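Local coordinates for pseudoazurin (Blue copper protein) (Sinorhizobium meliloti, PDB 3TU6), which binds one copper ion per subunit and, as a cupredoxin of the plastocyanin/azurin family, probably shuttles electrons in the periplasm, at residues E2-E7 / I25-G30; V6-K11 / M18-A23; T34-D39 / N63-V68; G74-Q79 / I92-P97. All coordinates share one frame; numbering follows the deposited sequence.

Contact 1: E2-E7 / I25-G30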
loop_
_atom_site.group_PDB
_atom_site.type_symbol
_atom_site.label_atom_id
_atom_site.label_comp_id
_atom_site.label_asym_id
_atom_site.label_seq_id
_atom_site.Cartn_x
_atom_site.Cartn_y
_atom_site.Cartn_z
ATOM N N GLU A 2 -13.048 -2.399 11.682
ATOM C CA GLU A 2 -13.493 -2.572 10.301
ATOM C C GLU A 2 -12.455 -3.392 9.537
ATOM O O GLU A 2 -11.252 -3.276 9.785
ATOM C CB GLU A 2 -13.709 -1.217 9.621
ATOM C CG GLU A 2 -14.668 -0.279 10.358
ATOM C CD GLU A 2 -16.035 -0.894 10.617
ATOM O OE1 GLU A 2 -16.551 -1.614 9.738
ATOM O OE2 GLU A 2 -16.598 -0.653 11.706
ATOM N N GLU A 3 -12.934 -4.228 8.618
ATOM C CA GLU A 3 -12.076 -5.108 7.830
ATOM C C GLU A 3 -12.178 -4.716 6.366
ATOM O O GLU A 3 -13.257 -4.785 5.775
ATOM C CB GLU A 3 -12.498 -6.568 8.019
ATOM C CG GLU A 3 -12.539 -7.013 9.478
ATOM C CD GLU A 3 -12.777 -8.504 9.641
ATOM O OE1 GLU A 3 -13.494 -9.098 8.808
ATOM O OE2 GLU A 3 -12.246 -9.084 10.612
ATOM N N TYR A 4 -11.052 -4.299 5.787
ATOM C CA TYR A 4 -11.018 -3.802 4.412
ATOM C C TYR A 4 -10.329 -4.775 3.462
ATOM O O TYR A 4 -9.614 -5.684 3.894
ATOM C CB TYR A 4 -10.333 -2.437 4.372
ATOM C CG TYR A 4 -11.083 -1.392 5.166
ATOM C CD1 TYR A 4 -12.321 -0.927 4.734
ATOM C CD2 TYR A 4 -10.568 -0.883 6.358
ATOM C CE1 TYR A 4 -13.027 0.021 5.458
ATOM C CE2 TYR A 4 -11.269 0.071 7.092
ATOM C CZ TYR A 4 -12.498 0.518 6.633
ATOM O OH TYR A 4 -13.203 1.460 7.343
ATOM N N ARG A 5 -10.564 -4.574 2.167
ATOM C CA ARG A 5 -10.026 -5.434 1.114
ATOM C C ARG A 5 -9.253 -4.618 0.085
ATOM O O ARG A 5 -9.720 -3.572 -0.360
ATOM C CB ARG A 5 -11.161 -6.169 0.398
ATOM C CG ARG A 5 -11.927 -7.163 1.255
ATOM C CD ARG A 5 -11.073 -8.361 1.624
ATOM N NE ARG A 5 -11.878 -9.515 2.023
ATOM C CZ ARG A 5 -12.515 -10.333 1.184
ATOM N NH1 ARG A 5 -12.464 -10.139 -0.133
ATOM N NH2 ARG A 5 -13.217 -11.354 1.665
ATOM N N VAL A 6 -8.072 -5.107 -0.287
ATOM C CA VAL A 6 -7.303 -4.545 -1.391
ATOM C C VAL A 6 -7.004 -5.654 -2.389
ATOM O O VAL A 6 -6.310 -6.616 -2.061
ATOM C CB VAL A 6 -5.976 -3.932 -0.911
ATOM C CG1 VAL A 6 -5.152 -3.447 -2.101
ATOM C CG2 VAL A 6 -6.238 -2.796 0.058
ATOM N N GLU A 7 -7.534 -5.523 -3.601
ATOM C CA GLU A 7 -7.328 -6.526 -4.640
ATOM C C GLU A 7 -5.996 -6.309 -5.347
ATOM O O GLU A 7 -5.626 -5.176 -5.657
ATOM C CB GLU A 7 -8.473 -6.492 -5.652
ATOM C CG GLU A 7 -9.822 -6.871 -5.059
ATOM C CD GLU A 7 -10.912 -7.002 -6.105
ATOM O OE1 GLU A 7 -11.820 -7.835 -5.910
ATOM O OE2 GLU A 7 -10.862 -6.277 -7.121
ATOM N N ILE A 25 -6.106 2.964 0.954
ATOM C CA ILE A 25 -7.097 2.604 1.972
ATOM C C ILE A 25 -7.053 3.628 3.105
ATOM O O ILE A 25 -5.975 3.967 3.591
ATOM C CB ILE A 25 -6.820 1.203 2.571
ATOM C CG1 ILE A 25 -7.139 0.103 1.555
ATOM C CG2 ILE A 25 -7.634 0.983 3.843
ATOM C CD1 ILE A 25 -8.620 -0.101 1.307
ATOM N N ARG A 26 -8.225 4.116 3.515
ATOM C CA ARG A 26 -8.331 5.024 4.657
ATOM C C ARG A 26 -8.963 4.287 5.833
ATOM O O ARG A 26 -10.177 4.080 5.869
ATOM C CB ARG A 26 -9.148 6.269 4.293
ATOM C CG ARG A 26 -8.617 7.053 3.094
ATOM C CD ARG A 26 -7.169 7.503 3.275
ATOM N NE ARG A 26 -6.993 8.397 4.422
ATOM C CZ ARG A 26 -6.932 9.730 4.362
ATOM N NH1 ARG A 26 -6.766 10.428 5.479
ATOM N NH2 ARG A 26 -7.033 10.377 3.203
ATOM N N ALA A 27 -8.124 3.891 6.786
ATOM C CA ALA A 27 -8.555 3.101 7.935
ATOM C C ALA A 27 -8.338 3.859 9.238
ATOM O O ALA A 27 -7.744 4.937 9.255
ATOM C CB ALA A 27 -7.799 1.784 7.967
ATOM N N GLN A 28 -8.840 3.280 10.325
ATOM C CA GLN A 28 -8.615 3.796 11.670
ATOM C C GLN A 28 -7.736 2.814 12.440
ATOM O O GLN A 28 -7.663 1.638 12.074
ATOM C CB GLN A 28 -9.948 3.986 12.398
ATOM C CG GLN A 28 -10.875 5.001 11.742
ATOM C CD GLN A 28 -10.271 6.392 11.675
ATOM O OE1 GLN A 28 -9.663 6.865 12.636
ATOM N NE2 GLN A 28 -10.437 7.055 10.538
ATOM N N PRO A 29 -7.058 3.292 13.501
ATOM C CA PRO A 29 -6.240 2.419 14.343
ATOM C C PRO A 29 -6.995 1.179 14.832
ATOM O O PRO A 29 -8.078 1.300 15.406
ATOM C CB PRO A 29 -5.869 3.325 15.518
ATOM C CG PRO A 29 -5.846 4.687 14.937
ATOM C CD PRO A 29 -6.929 4.708 13.899
ATOM N N GLY A 30 -6.426 0.001 14.586
ATOM C CA GLY A 30 -7.032 -1.261 15.009
ATOM C C GLY A 30 -7.751 -2.018 13.905
ATOM O O GLY A 30 -8.110 -3.182 14.089
#

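Contact 2: V6-K11 / M18-A23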
loop_
_atom_site.group_PDB
_atom_site.type_symbol
_atom_site.label_atom_id
_atom_site.label_comp_id
_atom_site.label_asym_id
_atom_site.label_seq_id
_atom_site.Cartn_x
_atom_site.Cartn_y
_atom_site.Cartn_z
ATOM N N VAL A 6 -8.072 -5.107 -0.287
ATOM C CA VAL A 6 -7.303 -4.545 -1.391
ATOM C C VAL A 6 -7.004 -5.654 -2.389
ATOM O O VAL A 6 -6.310 -6.616 -2.061
ATOM C CB VAL A 6 -5.976 -3.932 -0.911
ATOM C CG1 VAL A 6 -5.152 -3.447 -2.101
ATOM C CG2 VAL A 6 -6.238 -2.796 0.058
ATOM N N GLU A 7 -7.534 -5.523 -3.601
ATOM C CA GLU A 7 -7.328 -6.526 -4.640
ATOM C C GLU A 7 -5.996 -6.309 -5.347
ATOM O O GLU A 7 -5.626 -5.176 -5.657
ATOM C CB GLU A 7 -8.473 -6.492 -5.652
ATOM C CG GLU A 7 -9.822 -6.871 -5.059
ATOM C CD GLU A 7 -10.912 -7.002 -6.105
ATOM O OE1 GLU A 7 -11.820 -7.835 -5.910
ATOM O OE2 GLU A 7 -10.862 -6.277 -7.121
ATOM N N MET A 8 -5.279 -7.405 -5.588
ATOM C CA MET A 8 -4.024 -7.374 -6.337
ATOM C C MET A 8 -4.340 -7.795 -7.770
ATOM O O MET A 8 -4.722 -8.941 -8.014
ATOM C CB MET A 8 -2.996 -8.312 -5.691
ATOM C CG MET A 8 -2.852 -8.109 -4.183
ATOM S SD MET A 8 -1.484 -9.014 -3.422
ATOM C CE MET A 8 -2.100 -10.700 -3.518
ATOM N N LEU A 9 -4.194 -6.859 -8.708
ATOM C CA LEU A 9 -4.731 -7.018 -10.062
ATOM C C LEU A 9 -3.712 -6.733 -11.161
ATOM O O LEU A 9 -2.803 -5.911 -10.992
ATOM C CB LEU A 9 -5.922 -6.077 -10.255
ATOM C CG LEU A 9 -7.166 -6.349 -9.410
ATOM C CD1 LEU A 9 -8.066 -5.123 -9.383
ATOM C CD2 LEU A 9 -7.912 -7.559 -9.945
ATOM N N ASN A 10 -3.890 -7.406 -12.296
ATOM C CA ASN A 10 -3.105 -7.129 -13.495
ATOM C C ASN A 10 -3.576 -5.849 -14.174
ATOM O O ASN A 10 -2.761 -5.056 -14.644
ATOM C CB ASN A 10 -3.190 -8.297 -14.486
ATOM C CG ASN A 10 -2.464 -9.538 -14.000
ATOM O OD1 ASN A 10 -1.903 -9.561 -12.904
ATOM N ND2 ASN A 10 -2.470 -10.580 -14.821
ATOM N N LYS A 11 -4.894 -5.661 -14.226
ATOM C CA LYS A 11 -5.501 -4.483 -14.842
ATOM C C LYS A 11 -6.556 -3.892 -13.906
ATOM O O LYS A 11 -7.501 -4.579 -13.518
ATOM C CB LYS A 11 -6.135 -4.865 -16.183
ATOM C CG LYS A 11 -6.742 -3.707 -16.973
ATOM C CD LYS A 11 -5.681 -2.748 -17.488
ATOM C CE LYS A 11 -6.279 -1.737 -18.453
ATOM N NZ LYS A 11 -5.265 -0.771 -18.954
ATOM N N MET A 18 -0.670 -3.668 -13.496
ATOM C CA MET A 18 -0.067 -4.101 -12.229
ATOM C C MET A 18 -0.418 -3.093 -11.132
ATOM O O MET A 18 0.322 -2.131 -10.891
ATOM C CB MET A 18 1.457 -4.274 -12.347
ATOM C CG MET A 18 1.939 -5.076 -13.555
ATOM S SD MET A 18 1.313 -6.766 -13.616
ATOM C CE MET A 18 0.031 -6.608 -14.854
ATOM N N ALA A 19 -1.549 -3.314 -10.466
ATOM C CA ALA A 19 -2.087 -2.319 -9.541
ATOM C C ALA A 19 -2.812 -2.923 -8.344
ATOM O O ALA A 19 -3.484 -3.948 -8.464
ATOM C CB ALA A 19 -3.025 -1.379 -10.290
ATOM N N PHE A 20 -2.663 -2.274 -7.191
ATOM C CA PHE A 20 -3.498 -2.554 -6.030
ATOM C C PHE A 20 -4.752 -1.687 -6.122
ATOM O O PHE A 20 -4.653 -0.483 -6.379
ATOM C CB PHE A 20 -2.753 -2.246 -4.732
ATOM C CG PHE A 20 -1.569 -3.137 -4.478
ATOM C CD1 PHE A 20 -1.744 -4.435 -4.015
ATOM C CD2 PHE A 20 -0.276 -2.671 -4.682
ATOM C CE1 PHE A 20 -0.647 -5.257 -3.769
ATOM C CE2 PHE A 20 0.822 -3.486 -4.438
ATOM C CZ PHE A 20 0.637 -4.779 -3.984
ATOM N N GLU A 21 -5.917 -2.303 -5.923
ATOM C CA GLU A 21 -7.196 -1.595 -5.977
ATOM C C GLU A 21 -7.996 -1.843 -4.698
ATOM O O GLU A 21 -8.372 -2.983 -4.411
ATOM C CB GLU A 21 -8.007 -2.040 -7.197
ATOM C CG GLU A 21 -9.296 -1.252 -7.398
ATOM C CD GLU A 21 -9.984 -1.577 -8.708
ATOM O OE1 GLU A 21 -9.301 -2.043 -9.644
ATOM O OE2 GLU A 21 -11.210 -1.362 -8.803
ATOM N N PRO A 22 -8.265 -0.777 -3.915
ATOM C CA PRO A 22 -7.884 0.629 -4.088
ATOM C C PRO A 22 -6.407 0.877 -3.781
ATOM O O PRO A 22 -5.802 0.139 -3.003
ATOM C CB PRO A 22 -8.774 1.355 -3.079
ATOM C CG PRO A 22 -9.014 0.366 -2.026
ATOM C CD PRO A 22 -9.094 -0.961 -2.710
ATOM N N ALA A 23 -5.840 1.908 -4.399
ATOM C CA ALA A 23 -4.443 2.274 -4.173
ATOM C C ALA A 23 -4.232 2.864 -2.778
ATOM O O ALA A 23 -3.148 2.734 -2.206
ATOM C CB ALA A 23 -3.980 3.262 -5.236
#

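Contact 3: T34-D39 / N63-V68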
loop_
_atom_site.group_PDB
_atom_site.type_symbol
_atom_site.label_atom_id
_atom_site.label_comp_id
_atom_site.label_asym_id
_atom_site.label_seq_id
_atom_site.Cartn_x
_atom_site.Cartn_y
_atom_site.Cartn_z
ATOM N N THR A 34 -7.069 -6.924 4.257
ATOM C CA THR A 34 -6.782 -8.227 3.667
ATOM C C THR A 34 -6.508 -8.068 2.178
ATOM O O THR A 34 -7.283 -7.434 1.459
ATOM C CB THR A 34 -7.960 -9.199 3.859
ATOM O OG1 THR A 34 -8.241 -9.342 5.257
ATOM C CG2 THR A 34 -7.642 -10.564 3.259
ATOM N N PHE A 35 -5.402 -8.645 1.718
ATOM C CA PHE A 35 -5.034 -8.580 0.308
ATOM C C PHE A 35 -5.612 -9.775 -0.435
ATOM O O PHE A 35 -5.529 -10.901 0.040
ATOM C CB PHE A 35 -3.517 -8.494 0.159
ATOM C CG PHE A 35 -2.962 -7.175 0.600
ATOM C CD1 PHE A 35 -2.865 -6.128 -0.297
ATOM C CD2 PHE A 35 -2.586 -6.965 1.918
ATOM C CE1 PHE A 35 -2.376 -4.899 0.101
ATOM C CE2 PHE A 35 -2.094 -5.732 2.327
ATOM C CZ PHE A 35 -1.992 -4.695 1.413
ATOM N N VAL A 36 -6.212 -9.511 -1.593
ATOM C CA VAL A 36 -6.923 -10.529 -2.358
ATOM C C VAL A 36 -6.182 -10.808 -3.661
ATOM O O VAL A 36 -5.872 -9.885 -4.416
ATOM C CB VAL A 36 -8.362 -10.073 -2.683
ATOM C CG1 VAL A 36 -9.153 -11.200 -3.341
ATOM C CG2 VAL A 36 -9.063 -9.589 -1.417
ATOM N N ALA A 37 -5.904 -12.083 -3.918
ATOM C CA ALA A 37 -5.204 -12.497 -5.128
ATOM C C ALA A 37 -6.202 -12.757 -6.251
ATOM O O ALA A 37 -6.376 -13.899 -6.683
ATOM C CB ALA A 37 -4.368 -13.746 -4.855
ATOM N N LYS A 38 -6.857 -11.696 -6.721
ATOM C CA LYS A 38 -7.835 -11.816 -7.805
ATOM C C LYS A 38 -7.142 -12.245 -9.097
ATOM O O LYS A 38 -7.650 -13.099 -9.824
ATOM C CB LYS A 38 -8.590 -10.502 -8.007
ATOM C CG LYS A 38 -9.775 -10.617 -8.957
ATOM C CD LYS A 38 -10.778 -9.496 -8.751
ATOM C CE LYS A 38 -11.993 -9.664 -9.651
ATOM N NZ LYS A 38 -13.041 -8.643 -9.371
ATOM N N ASP A 39 -5.987 -11.640 -9.370
ATOM C CA ASP A 39 -5.067 -12.120 -10.400
ATOM C C ASP A 39 -3.819 -12.681 -9.719
ATOM O O ASP A 39 -3.408 -12.187 -8.666
ATOM C CB ASP A 39 -4.679 -10.989 -11.357
ATOM C CG ASP A 39 -5.839 -10.528 -12.223
ATOM O OD1 ASP A 39 -6.633 -11.383 -12.674
ATOM O OD2 ASP A 39 -5.951 -9.307 -12.464
ATOM N N ASN A 63 0.852 -14.675 -4.170
ATOM C CA ASN A 63 -0.530 -15.181 -4.100
ATOM C C ASN A 63 -1.062 -15.427 -2.680
ATOM O O ASN A 63 -2.163 -15.962 -2.517
ATOM C CB ASN A 63 -0.707 -16.451 -4.944
ATOM C CG ASN A 63 -0.249 -16.272 -6.377
ATOM O OD1 ASN A 63 -0.287 -15.168 -6.922
ATOM N ND2 ASN A 63 0.181 -17.361 -6.997
ATOM N N GLU A 64 -0.303 -15.030 -1.660
ATOM C CA GLU A 64 -0.754 -15.176 -0.281
ATOM C C GLU A 64 -1.722 -14.043 0.044
ATOM O O GLU A 64 -1.375 -12.865 -0.078
ATOM C CB GLU A 64 0.426 -15.158 0.696
ATOM C CG GLU A 64 0.038 -15.520 2.132
ATOM C CD GLU A 64 1.201 -15.456 3.110
ATOM O OE1 GLU A 64 2.202 -14.767 2.821
ATOM O OE2 GLU A 64 1.107 -16.094 4.179
ATOM N N GLU A 65 -2.934 -14.410 0.452
ATOM C CA GLU A 65 -3.958 -13.437 0.805
ATOM C C GLU A 65 -3.809 -13.041 2.270
ATOM O O GLU A 65 -4.604 -13.439 3.123
ATOM C CB GLU A 65 -5.349 -14.006 0.517
ATOM C CG GLU A 65 -5.552 -14.351 -0.951
ATOM C CD GLU A 65 -7.000 -14.625 -1.304
ATOM O OE1 GLU A 65 -7.697 -15.286 -0.505
ATOM O OE2 GLU A 65 -7.436 -14.185 -2.389
ATOM N N ILE A 66 -2.779 -12.246 2.545
ATOM C CA ILE A 66 -2.397 -11.908 3.912
ATOM C C ILE A 66 -3.287 -10.810 4.493
ATOM O O ILE A 66 -3.654 -9.861 3.798
ATOM C CB ILE A 66 -0.904 -11.476 3.984
ATOM C CG1 ILE A 66 -0.418 -11.440 5.437
ATOM C CG2 ILE A 66 -0.688 -10.122 3.311
ATOM C CD1 ILE A 66 1.076 -11.229 5.570
ATOM N N THR A 67 -3.637 -10.959 5.768
ATOM C CA THR A 67 -4.356 -9.929 6.508
ATOM C C THR A 67 -3.380 -9.243 7.454
ATOM O O THR A 67 -2.735 -9.904 8.269
ATOM C CB THR A 67 -5.527 -10.521 7.312
ATOM O OG1 THR A 67 -6.495 -11.073 6.411
ATOM C CG2 THR A 67 -6.194 -9.449 8.167
ATOM N N VAL A 68 -3.274 -7.922 7.337
ATOM C CA VAL A 68 -2.357 -7.137 8.161
ATOM C C VAL A 68 -3.109 -6.351 9.233
ATOM O O VAL A 68 -4.233 -5.895 9.011
ATOM C CB VAL A 68 -1.510 -6.164 7.303
ATOM C CG1 VAL A 68 -0.758 -6.930 6.223
ATOM C CG2 VAL A 68 -2.380 -5.082 6.681
HETATM O O HOH W 1 -1.320 -12.624 -6.762
#

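Contact 4: G74-Q79 / I92-P97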
loop_
_atom_site.group_PDB
_atom_site.type_symbol
_atom_site.label_atom_id
_atom_site.label_comp_id
_atom_site.label_asym_id
_atom_site.label_seq_id
_atom_site.Cartn_x
_atom_site.Cartn_y
_atom_site.Cartn_z
ATOM N N GLY A 74 -0.697 6.324 11.080
ATOM C CA GLY A 74 0.288 6.806 10.115
ATOM C C GLY A 74 0.059 6.243 8.726
ATOM O O GLY A 74 -0.935 5.556 8.478
ATOM N N VAL A 75 0.985 6.543 7.821
ATOM C CA VAL A 75 0.933 6.046 6.453
ATOM C C VAL A 75 1.814 4.808 6.311
ATOM O O VAL A 75 2.977 4.814 6.720
ATOM C CB VAL A 75 1.410 7.112 5.447
ATOM C CG1 VAL A 75 1.274 6.596 4.020
ATOM C CG2 VAL A 75 0.625 8.402 5.631
ATOM N N TYR A 76 1.242 3.753 5.736
ATOM C CA TYR A 76 1.956 2.513 5.465
ATOM C C TYR A 76 2.143 2.377 3.955
ATOM O O TYR A 76 1.165 2.233 3.221
ATOM C CB TYR A 76 1.163 1.316 5.994
ATOM C CG TYR A 76 1.049 1.246 7.504
ATOM C CD1 TYR A 76 0.238 2.136 8.208
ATOM C CD2 TYR A 76 1.735 0.274 8.227
ATOM C CE1 TYR A 76 0.128 2.067 9.592
ATOM C CE2 TYR A 76 1.631 0.200 9.609
ATOM C CZ TYR A 76 0.827 1.096 10.285
ATOM O OH TYR A 76 0.727 1.018 11.655
ATOM N N MET A 77 3.393 2.436 3.495
ATOM C CA MET A 77 3.713 2.264 2.078
ATOM C C MET A 77 4.176 0.834 1.824
ATOM O O MET A 77 5.166 0.384 2.404
ATOM C CB MET A 77 4.807 3.242 1.645
ATOM C CG MET A 77 4.458 4.712 1.850
ATOM S SD MET A 77 3.028 5.276 0.907
ATOM C CE MET A 77 3.621 5.093 -0.776
ATOM N N TYR A 78 3.455 0.128 0.954
ATOM C CA TYR A 78 3.743 -1.272 0.646
ATOM C C TYR A 78 3.869 -1.476 -0.864
ATOM O O TYR A 78 3.480 -0.609 -1.651
ATOM C CB TYR A 78 2.657 -2.180 1.231
ATOM C CG TYR A 78 1.293 -2.023 0.595
ATOM C CD1 TYR A 78 0.939 -2.770 -0.524
ATOM C CD2 TYR A 78 0.355 -1.133 1.113
ATOM C CE1 TYR A 78 -0.301 -2.630 -1.117
ATOM C CE2 TYR A 78 -0.900 -0.992 0.530
ATOM C CZ TYR A 78 -1.221 -1.746 -0.585
ATOM O OH TYR A 78 -2.456 -1.621 -1.174
ATOM N N GLN A 79 4.405 -2.628 -1.260
ATOM C CA GLN A 79 4.715 -2.890 -2.664
ATOM C C GLN A 79 4.458 -4.335 -3.072
ATOM O O GLN A 79 4.308 -5.215 -2.224
ATOM C CB GLN A 79 6.185 -2.559 -2.937
ATOM C CG GLN A 79 7.178 -3.467 -2.206
ATOM C CD GLN A 79 8.624 -3.160 -2.552
ATOM O OE1 GLN A 79 9.028 -1.999 -2.619
ATOM N NE2 GLN A 79 9.412 -4.207 -2.766
ATOM N N ILE A 92 -1.718 2.473 2.875
ATOM C CA ILE A 92 -2.757 2.358 3.891
ATOM C C ILE A 92 -2.549 3.495 4.879
ATOM O O ILE A 92 -1.517 3.557 5.547
ATOM C CB ILE A 92 -2.700 1.015 4.650
ATOM C CG1 ILE A 92 -2.724 -0.163 3.675
ATOM C CG2 ILE A 92 -3.862 0.916 5.630
ATOM C CD1 ILE A 92 -2.665 -1.516 4.355
ATOM N N VAL A 93 -3.520 4.402 4.949
ATOM C CA VAL A 93 -3.473 5.517 5.889
ATOM C C VAL A 93 -4.316 5.160 7.110
ATOM O O VAL A 93 -5.518 4.907 6.991
ATOM C CB VAL A 93 -3.995 6.818 5.250
ATOM C CG1 VAL A 93 -3.831 7.988 6.207
ATOM C CG2 VAL A 93 -3.266 7.093 3.937
ATOM N N VAL A 94 -3.672 5.127 8.276
ATOM C CA VAL A 94 -4.324 4.753 9.527
ATOM C C VAL A 94 -4.437 5.986 10.416
ATOM O O VAL A 94 -3.425 6.537 10.849
ATOM C CB VAL A 94 -3.528 3.659 10.263
ATOM C CG1 VAL A 94 -4.290 3.177 11.490
ATOM C CG2 VAL A 94 -3.231 2.497 9.327
ATOM N N GLY A 95 -5.667 6.420 10.681
ATOM C CA GLY A 95 -5.898 7.652 11.431
ATOM C C GLY A 95 -5.374 8.848 10.657
ATOM O O GLY A 95 -5.671 8.999 9.470
ATOM N N GLU A 96 -4.583 9.687 11.323
ATOM C CA GLU A 96 -3.959 10.844 10.681
ATOM C C GLU A 96 -2.572 10.483 10.147
ATOM O O GLU A 96 -1.813 9.783 10.821
ATOM C CB GLU A 96 -3.841 12.006 11.666
ATOM C CG GLU A 96 -5.180 12.552 12.144
ATOM C CD GLU A 96 -5.037 13.774 13.035
ATOM O OE1 GLU A 96 -3.891 14.157 13.357
ATOM O OE2 GLU A 96 -6.076 14.355 13.414
ATOM N N PRO A 97 -2.231 10.969 8.939
ATOM C CA PRO A 97 -0.919 10.693 8.358
ATOM C C PRO A 97 0.180 11.549 8.995
ATOM O O PRO A 97 0.572 12.580 8.442
ATOM C CB PRO A 97 -1.120 11.040 6.880
ATOM C CG PRO A 97 -2.136 12.123 6.898
ATOM C CD PRO A 97 -3.051 11.819 8.054
#

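Contact 1: E2-E7 / I25-G30
Tyr4 and Ile25 are the residues whose CA atoms come nearest, 7.9 Å apart, on two strands that run antiparallel at 167° with axes 8.9 Å from each other, too far for the backbone hydrogen bonds of a sheet; the contact is made by side chains. Val6 and Ile25 supply its tightest point. CG2 of Val6 presses on CG1 of Ile25 at 3.4 Å, closer than carbons usually pack, while CD1 of Ile25 continues past it to 4.0 Å from the carbonyl O of Arg5. On Ile25, CG1 stands anti to the carbonyl carbon (chi1 -71°), and this branch, with its CD1, is the one that meets Val6. Here the two strands that pair as a hairpin nearer the copper end have splayed, and they face each other where the two sides of the cupredoxin beta barrel part: Tyr4 and Val6 bond to the strand 32-36, Ile25 and Ala27 to Val93. Val33 and Phe35 also touch Val6. Tyr4 spans the gap further along: its CB lies 4.2 Å from Ile25 CD1, and its ring reaches on so that CE2 comes within 4.0 Å of the Ala27 methyl, CB. That methyl meets the ring obliquely, as does CG2 of Ile25.

Contact 2: V6-K11 / M18-A23
This is an antiparallel beta hairpin contact between the strands 3-9 and 19-27 of the cupredoxin barrel, at the end where copper is bound. Glu7 and Glu21 form a hydrogen-bonded pair, with Glu7 N to Glu21 O at 2.8 Å and a returning bond from Glu21 N to Glu7 O. Met8 and Phe20 form the next, non-hydrogen-bonded pair; Leu9 and Ala19 are again bonded in both directions. Met8 and Phe20 point to the same face of the sheet, side by side, with Met8 CG 3.6 Å from Phe20 CE1. The sulfur SD sits at the ring's edge, 5.2 Å from the centroid and 80° off the normal, a Met-aromatic contact. Val6 adds CG1 against Phe20 CB at 3.8 Å, and Tyr78 meets the ring edge-to-face. Losing this ring to an alanine is likely to leave Met8 without its aromatic partner and open a gap beside the copper ligand Met88. The two bonded pairs turn the side chains of Glu7, Leu9, Ala19 and Glu21 to the other face. Asn10, whose OD1 bonds NE2 of the copper ligand His42, closes the pairing: Met18 N donates to Asn10 O from above the carbonyl plane, and the Met18 chain, turning at chi2 (-60°) and again at chi3, brings CE back to 3.7 Å from Asn10 CB.

Contact 3: T34-D39 / N63-V68
The edge of the cupredoxin sheet is built here, where the strand 32-36 takes the outermost strand 67-69 as its antiparallel neighbour. Thr34 and Thr67 form a non-hydrogen-bonded pair with CA atoms only 4.1 Å apart, and their hydroxyls bond each other across it, OG1 to OG1 at 2.7 Å. In each, OG1 stands anti to the carbonyl carbon (chi1 -58° in Thr34, -64° in Thr67), which turns both hydroxyls into the gap. Next comes a straight backbone bond, Phe35 N to Ile66 O at 3.0 Å, with 171° at the hydrogen. The same carbonyl O lies at the edge of the Phe35 ring, in its plane. Phe35 and Ile66 point the same way, CD2 of the ring 3.9 Å from CG2 of Ile66, and the ring reaches inward to meet Tyr78 edge-to-face.

Beyond Phe35 the ladder is replaced by a side chain. Glu65, the centre of an inverse gamma turn, extends beyond CG and accepts Ala37 N on OE2 at 3.0 Å, using the anti lone pair; Ala37 is itself the centre of such a turn. Phe35 O, buried facing Glu65, has no hydrogen-bond partner in the model. Towards the copper end a water lies 2.9 Å from Asp39 O and 2.8 Å from Asn63 OD1, bridging the two; that Asn63 oxygen also accepts Gly41 N. This is the frayed end of an edge-strand pair of the cupredoxin barrel, leading into the segment that carries the copper ligand His42.

Contact 4: G74-Q79 / I92-P97
Tyr76 and Ile92 pair directly: Tyr76 N donates to Ile92 O at 2.8 Å, and Ile92 N returns a bond to Tyr76 O. Two residues back on the first strand and two on along the second, Gly74 N bonds Val94 O at 2.7 Å, and Val94 N bonds back to Gly74 O. Between these hydrogen-bonded pairs, Val75 and Val93 face each other as a non-hydrogen-bonded pair with CA atoms 4.5 Å apart. The Tyr76 ring reaches along the sheet to Val94, whose CG2 lies 3.4 Å from CE1, oblique to the ring, whereas Ile92 O lies at its edge. CG of Tyr76 stands beside the backbone N (chi1 -67°), which sends the ring toward Val94 and makes CE1 the atom that touches CG2; its OH is held further out by Lys72 O. A leucine at Tyr76 would probably leave Val94 CG2 poorly covered and Lys72 O without its hydroxyl partner.

The two strands, antiparallel at 162°, are the hairpin that carries the copper-binding loop of a cupredoxin: the connection between them holds the ligands Cys80, His83 and Met88. Tyr78, nearer that loop, crosses Ile92 at about a right angle, CE2 to CG1 3.7 Å; its backbone bonds that of Gly90, and its side chain touches Ser44. On the other face of the sheet, Val75 CG2 is pressed against Pro97 CB at 3.4 Å, a tight carbon pair, where the chain leaves the strand. Val93 on this face touches Ile123 of the helix 112-125, and Val75 N bonds Asn99 OD1.

From the N terminus, the strand 3-9 opens contacts 1 and 2 in turn. Contact 2 closes the short hairpin through residues 12-17 and lies within the longer loop that contact 1 closes when the same second strand reaches 25-30; the two share Val6 and Glu7. Contacts 3 and 4 then follow in series without crossing: contact 3 closes the loop holding the ligand His42, contact 4 the one holding Cys80, His83 and Met88. Thr34 and Val36 bond to the strand 3-9, tying contact 3 to contacts 1 and 2, while Ile25 and Ala27 bond to Val93, joining contact 1 to contact 4. In the interior, Tyr78 touches Val6, Phe20 and Phe35, so all four contacts meet around it.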